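Local coordinates for protein putative aminomethyltransferase (PDB 3TTG) that probably binds folate as a YgfZ-type relative of the glycine cleavage T-protein, and may serve in the maturation of iron-sulfur proteins, at residues 75-87 with 252-266. Sequence-based numbering, arbitrary orientation.
Sequences LSYSFFLNPKARI and GVSYNKGCYVGQEPV
Ser78 OG, beside the carbonyl of Gly252, is held by two partners: it donates to Phe79 O at 2.9 Å and accepts from the backbone N of Gln65. A chi1 of -169° swings OG away from the serine's own N and beside its carbonyl carbon, within reach of the next peptide oxygen. Losing this hydroxyl to an alanine is likely to leave Gln65 N without its acceptor and Phe79 O without this donor, weakening the tie between strand 75-81 and the preceding loop. Gly252 closes helix 249-252 against this strand; its CA points a C-H at Tyr77 O (3.5 Å, 166° at the hydrogen), an oxygen that also accepts from Gln65 NE2.

Farther along, water joins the backbones. One molecule accepts from Leu81 N at 2.8 Å and donates to Val261 O; a second donates to Pro83 O at 2.7 Å and accepts from Gly262 N. Alongside these bridges the packing is apolar. Val266 CG2 meets both Leu81 CD1 and Ala85 CB at 3.5 Å, the leucine and valine side chains crossing at about a right angle, while Pro265 sets its CB against that same alanine methyl and its CG against Pro83 O. Val261 lays its CG1 methyl 3.4 Å from Leu81 O. Gly262, third in a type II turn and N-cap of helix 263-271, has backbone angles at which a CB would jam against the carbonyl O of Val261.

The run from Lys257 to Glu264 reads KGCYVGQE, matching the K-G-C-Y-x-G-Q-E signature of YgfZ-type proteins. With water bridges, a C-H...O contact and methyl packing in place of direct hydrogen bonds, and glycine at both closest backbone approaches, the fit rests on shape and probably fixes where this signature loop lies against the hairpin.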
# COMPACT_ATOMS: atom_id res chain seq x y z
N LEU A 75 4.61 -6.51 -12.33
CA LEU A 75 4.87 -5.87 -11.07
C LEU A 75 4.53 -6.86 -9.96
O LEU A 75 3.51 -7.52 -10.04
CB LEU A 75 4.01 -4.64 -10.94
CG LEU A 75 4.34 -3.69 -9.81
CD1 LEU A 75 5.53 -2.90 -10.13
CD2 LEU A 75 3.19 -2.76 -9.58
N SER A 76 5.31 -6.88 -8.90
CA SER A 76 4.96 -7.71 -7.74
C SER A 76 5.12 -6.90 -6.47
O SER A 76 5.76 -5.83 -6.49
CB SER A 76 5.85 -8.95 -7.71
OG SER A 76 7.12 -8.48 -7.34
N TYR A 77 4.35 -7.25 -5.45
CA TYR A 77 4.43 -6.67 -4.15
C TYR A 77 5.30 -7.58 -3.29
O TYR A 77 5.23 -8.82 -3.42
CB TYR A 77 3.05 -6.60 -3.56
CG TYR A 77 2.98 -5.82 -2.29
CD1 TYR A 77 3.21 -4.46 -2.28
CD2 TYR A 77 2.54 -6.41 -1.12
CE1 TYR A 77 3.04 -3.71 -1.13
CE2 TYR A 77 2.38 -5.68 0.04
CZ TYR A 77 2.65 -4.33 0.04
OH TYR A 77 2.46 -3.62 1.20
N SER A 78 6.09 -7.01 -2.46
CA SER A 78 6.90 -7.77 -1.51
C SER A 78 7.06 -7.06 -0.21
O SER A 78 7.07 -5.83 -0.16
CB SER A 78 8.31 -8.01 -2.06
OG SER A 78 9.03 -8.96 -1.29
N PHE A 79 7.31 -7.85 0.83
CA PHE A 79 7.82 -7.38 2.09
C PHE A 79 9.32 -7.65 2.17
O PHE A 79 9.87 -8.51 1.48
CB PHE A 79 7.12 -8.06 3.28
CG PHE A 79 5.70 -7.65 3.42
CD1 PHE A 79 5.37 -6.38 3.87
CD2 PHE A 79 4.68 -8.51 3.04
CE1 PHE A 79 4.05 -5.99 3.94
CE2 PHE A 79 3.36 -8.09 3.09
CZ PHE A 79 3.05 -6.86 3.59
N PHE A 80 9.95 -6.94 3.08
CA PHE A 80 11.31 -7.15 3.55
C PHE A 80 11.17 -7.32 5.03
O PHE A 80 10.74 -6.40 5.75
CB PHE A 80 12.25 -6.02 3.15
CG PHE A 80 12.44 -5.93 1.65
CD1 PHE A 80 13.55 -6.48 1.04
CD2 PHE A 80 11.42 -5.44 0.84
CE1 PHE A 80 13.69 -6.46 -0.32
CE2 PHE A 80 11.56 -5.43 -0.53
CZ PHE A 80 12.67 -5.95 -1.10
N LEU A 81 11.42 -8.52 5.48
CA LEU A 81 11.22 -8.84 6.90
C LEU A 81 12.48 -8.93 7.67
O LEU A 81 13.53 -9.09 7.08
CB LEU A 81 10.49 -10.18 7.01
CG LEU A 81 9.23 -10.36 6.11
CD1 LEU A 81 8.68 -11.75 6.20
CD2 LEU A 81 8.14 -9.39 6.46
N ASN A 82 12.37 -8.85 9.01
CA ASN A 82 13.47 -9.12 9.89
C ASN A 82 13.49 -10.65 10.12
O ASN A 82 12.54 -11.31 9.72
CB ASN A 82 13.34 -8.29 11.18
CG ASN A 82 12.26 -8.69 12.14
OD1 ASN A 82 11.66 -9.77 12.08
ND2 ASN A 82 12.06 -7.85 13.10
N PRO A 83 14.49 -11.20 10.82
CA PRO A 83 14.56 -12.66 11.04
C PRO A 83 13.35 -13.32 11.76
O PRO A 83 13.12 -14.54 11.63
CB PRO A 83 15.82 -12.78 11.90
CG PRO A 83 16.67 -11.66 11.43
CD PRO A 83 15.72 -10.54 11.32
N LYS A 84 12.63 -12.53 12.57
CA LYS A 84 11.45 -12.97 13.27
C LYS A 84 10.19 -12.77 12.39
O LYS A 84 9.11 -13.01 12.88
CB LYS A 84 11.30 -12.21 14.61
CG LYS A 84 12.37 -12.52 15.63
CD LYS A 84 12.07 -13.70 16.45
CE LYS A 84 13.05 -13.89 17.61
NZ LYS A 84 13.15 -12.69 18.49
N ALA A 85 10.32 -12.35 11.10
CA ALA A 85 9.22 -12.20 10.17
C ALA A 85 8.33 -11.01 10.41
O ALA A 85 7.31 -10.92 9.75
CB ALA A 85 8.37 -13.48 10.07
N ARG A 86 8.78 -10.01 11.18
CA ARG A 86 8.07 -8.74 11.30
C ARG A 86 8.43 -7.86 10.10
O ARG A 86 9.51 -7.97 9.54
CB ARG A 86 8.41 -8.02 12.61
CG ARG A 86 8.11 -8.80 13.90
CD ARG A 86 6.61 -8.83 14.11
NE ARG A 86 6.21 -9.43 15.40
CZ ARG A 86 6.18 -8.78 16.57
NH1 ARG A 86 6.55 -7.50 16.64
NH2 ARG A 86 5.78 -9.41 17.67
N ILE A 87 7.51 -7.00 9.72
CA ILE A 87 7.64 -6.16 8.54
C ILE A 87 8.59 -4.99 8.79
O ILE A 87 8.32 -4.17 9.65
CB ILE A 87 6.25 -5.62 8.11
CG1 ILE A 87 5.23 -6.78 7.71
CG2 ILE A 87 6.40 -4.53 6.97
CD1 ILE A 87 3.80 -6.24 7.67
N GLY A 252 2.04 -10.49 -1.05
CA GLY A 252 3.41 -10.10 -0.70
C GLY A 252 4.39 -11.19 -0.29
O GLY A 252 5.56 -10.88 -0.11
N VAL A 253 3.94 -12.44 -0.10
CA VAL A 253 4.82 -13.55 0.33
C VAL A 253 4.66 -14.70 -0.60
O VAL A 253 3.52 -15.01 -0.96
CB VAL A 253 4.40 -13.99 1.78
CG1 VAL A 253 5.18 -15.21 2.26
CG2 VAL A 253 4.55 -12.87 2.77
N SER A 254 5.74 -15.39 -0.92
CA SER A 254 5.67 -16.68 -1.60
C SER A 254 5.92 -17.78 -0.60
O SER A 254 6.94 -17.75 0.07
CB SER A 254 6.67 -16.81 -2.74
OG SER A 254 6.79 -18.16 -3.17
N TYR A 255 5.00 -18.76 -0.49
CA TYR A 255 5.17 -19.92 0.36
C TYR A 255 5.85 -21.09 -0.41
O TYR A 255 5.96 -22.16 0.15
CB TYR A 255 3.80 -20.38 0.89
CG TYR A 255 3.26 -19.43 1.92
CD1 TYR A 255 3.77 -19.40 3.20
CD2 TYR A 255 2.25 -18.52 1.60
CE1 TYR A 255 3.35 -18.45 4.13
CE2 TYR A 255 1.80 -17.59 2.52
CZ TYR A 255 2.31 -17.59 3.81
OH TYR A 255 1.84 -16.74 4.79
N ASN A 256 6.20 -20.93 -1.70
CA ASN A 256 6.87 -21.97 -2.47
C ASN A 256 8.35 -21.67 -2.79
O ASN A 256 9.08 -22.59 -3.13
CB ASN A 256 6.11 -22.20 -3.79
CG ASN A 256 4.78 -22.83 -3.56
OD1 ASN A 256 4.69 -23.89 -2.93
ND2 ASN A 256 3.70 -22.19 -4.00
N LYS A 257 8.84 -20.50 -2.53
CA LYS A 257 10.21 -20.16 -2.89
C LYS A 257 11.27 -20.73 -1.91
O LYS A 257 10.94 -21.17 -0.84
CB LYS A 257 10.35 -18.66 -2.98
CG LYS A 257 10.21 -17.95 -1.66
CD LYS A 257 10.47 -16.46 -1.73
CE LYS A 257 11.91 -16.13 -1.90
NZ LYS A 257 12.15 -14.67 -1.87
N GLY A 258 12.52 -20.52 -2.23
CA GLY A 258 13.65 -20.93 -1.40
C GLY A 258 13.94 -19.93 -0.29
O GLY A 258 13.16 -19.00 -0.04
N CYS A 259 15.06 -20.18 0.40
CA CYS A 259 15.51 -19.41 1.56
C CYS A 259 15.38 -17.90 1.42
O CYS A 259 15.87 -17.30 0.45
CB CYS A 259 16.96 -19.79 1.86
SG CYS A 259 17.65 -18.99 3.33
N TYR A 260 14.83 -17.27 2.46
CA TYR A 260 14.79 -15.81 2.60
C TYR A 260 14.66 -15.47 4.05
O TYR A 260 14.15 -16.26 4.87
CB TYR A 260 13.69 -15.15 1.73
CG TYR A 260 12.26 -15.41 2.14
CD1 TYR A 260 11.63 -14.62 3.09
CD2 TYR A 260 11.57 -16.51 1.65
CE1 TYR A 260 10.31 -14.84 3.44
CE2 TYR A 260 10.25 -16.73 1.99
CZ TYR A 260 9.62 -15.90 2.90
OH TYR A 260 8.35 -16.12 3.33
N VAL A 261 15.06 -14.26 4.38
CA VAL A 261 15.01 -13.75 5.74
C VAL A 261 13.57 -13.73 6.25
O VAL A 261 12.69 -13.08 5.68
CB VAL A 261 15.66 -12.33 5.86
CG1 VAL A 261 15.58 -11.80 7.28
CG2 VAL A 261 17.11 -12.33 5.39
N GLY A 262 13.36 -14.36 7.38
CA GLY A 262 12.03 -14.45 7.95
C GLY A 262 11.16 -15.60 7.45
O GLY A 262 10.04 -15.79 7.95
N GLN A 263 11.69 -16.43 6.54
CA GLN A 263 10.87 -17.49 5.93
C GLN A 263 10.32 -18.50 6.93
O GLN A 263 9.16 -18.91 6.81
CB GLN A 263 11.64 -18.25 4.84
CG GLN A 263 10.82 -19.38 4.19
CD GLN A 263 11.53 -20.03 3.06
OE1 GLN A 263 12.72 -20.35 3.15
NE2 GLN A 263 10.83 -20.25 1.96
N GLU A 264 11.15 -19.02 7.81
CA GLU A 264 10.69 -20.07 8.72
C GLU A 264 9.57 -19.59 9.63
O GLU A 264 8.58 -20.29 9.69
CB GLU A 264 11.83 -20.75 9.48
CG GLU A 264 11.36 -21.97 10.28
CD GLU A 264 10.73 -21.71 11.64
OE1 GLU A 264 11.05 -20.68 12.27
OE2 GLU A 264 9.95 -22.58 12.09
N PRO A 265 9.65 -18.43 10.29
CA PRO A 265 8.52 -17.97 11.14
C PRO A 265 7.27 -17.63 10.33
O PRO A 265 6.18 -17.94 10.78
CB PRO A 265 9.12 -16.72 11.84
CG PRO A 265 10.58 -16.95 11.81
CD PRO A 265 10.82 -17.55 10.49
N VAL A 266 7.42 -17.07 9.11
CA VAL A 266 6.31 -16.80 8.18
C VAL A 266 5.56 -18.10 7.89
O VAL A 266 4.33 -18.16 7.96
CB VAL A 266 6.85 -16.20 6.85
CG1 VAL A 266 5.93 -16.44 5.66
CG2 VAL A 266 7.09 -14.76 7.02
O HOH W 1 11.94 -10.86 3.97
O HOH W 2 14.50 -15.77 9.67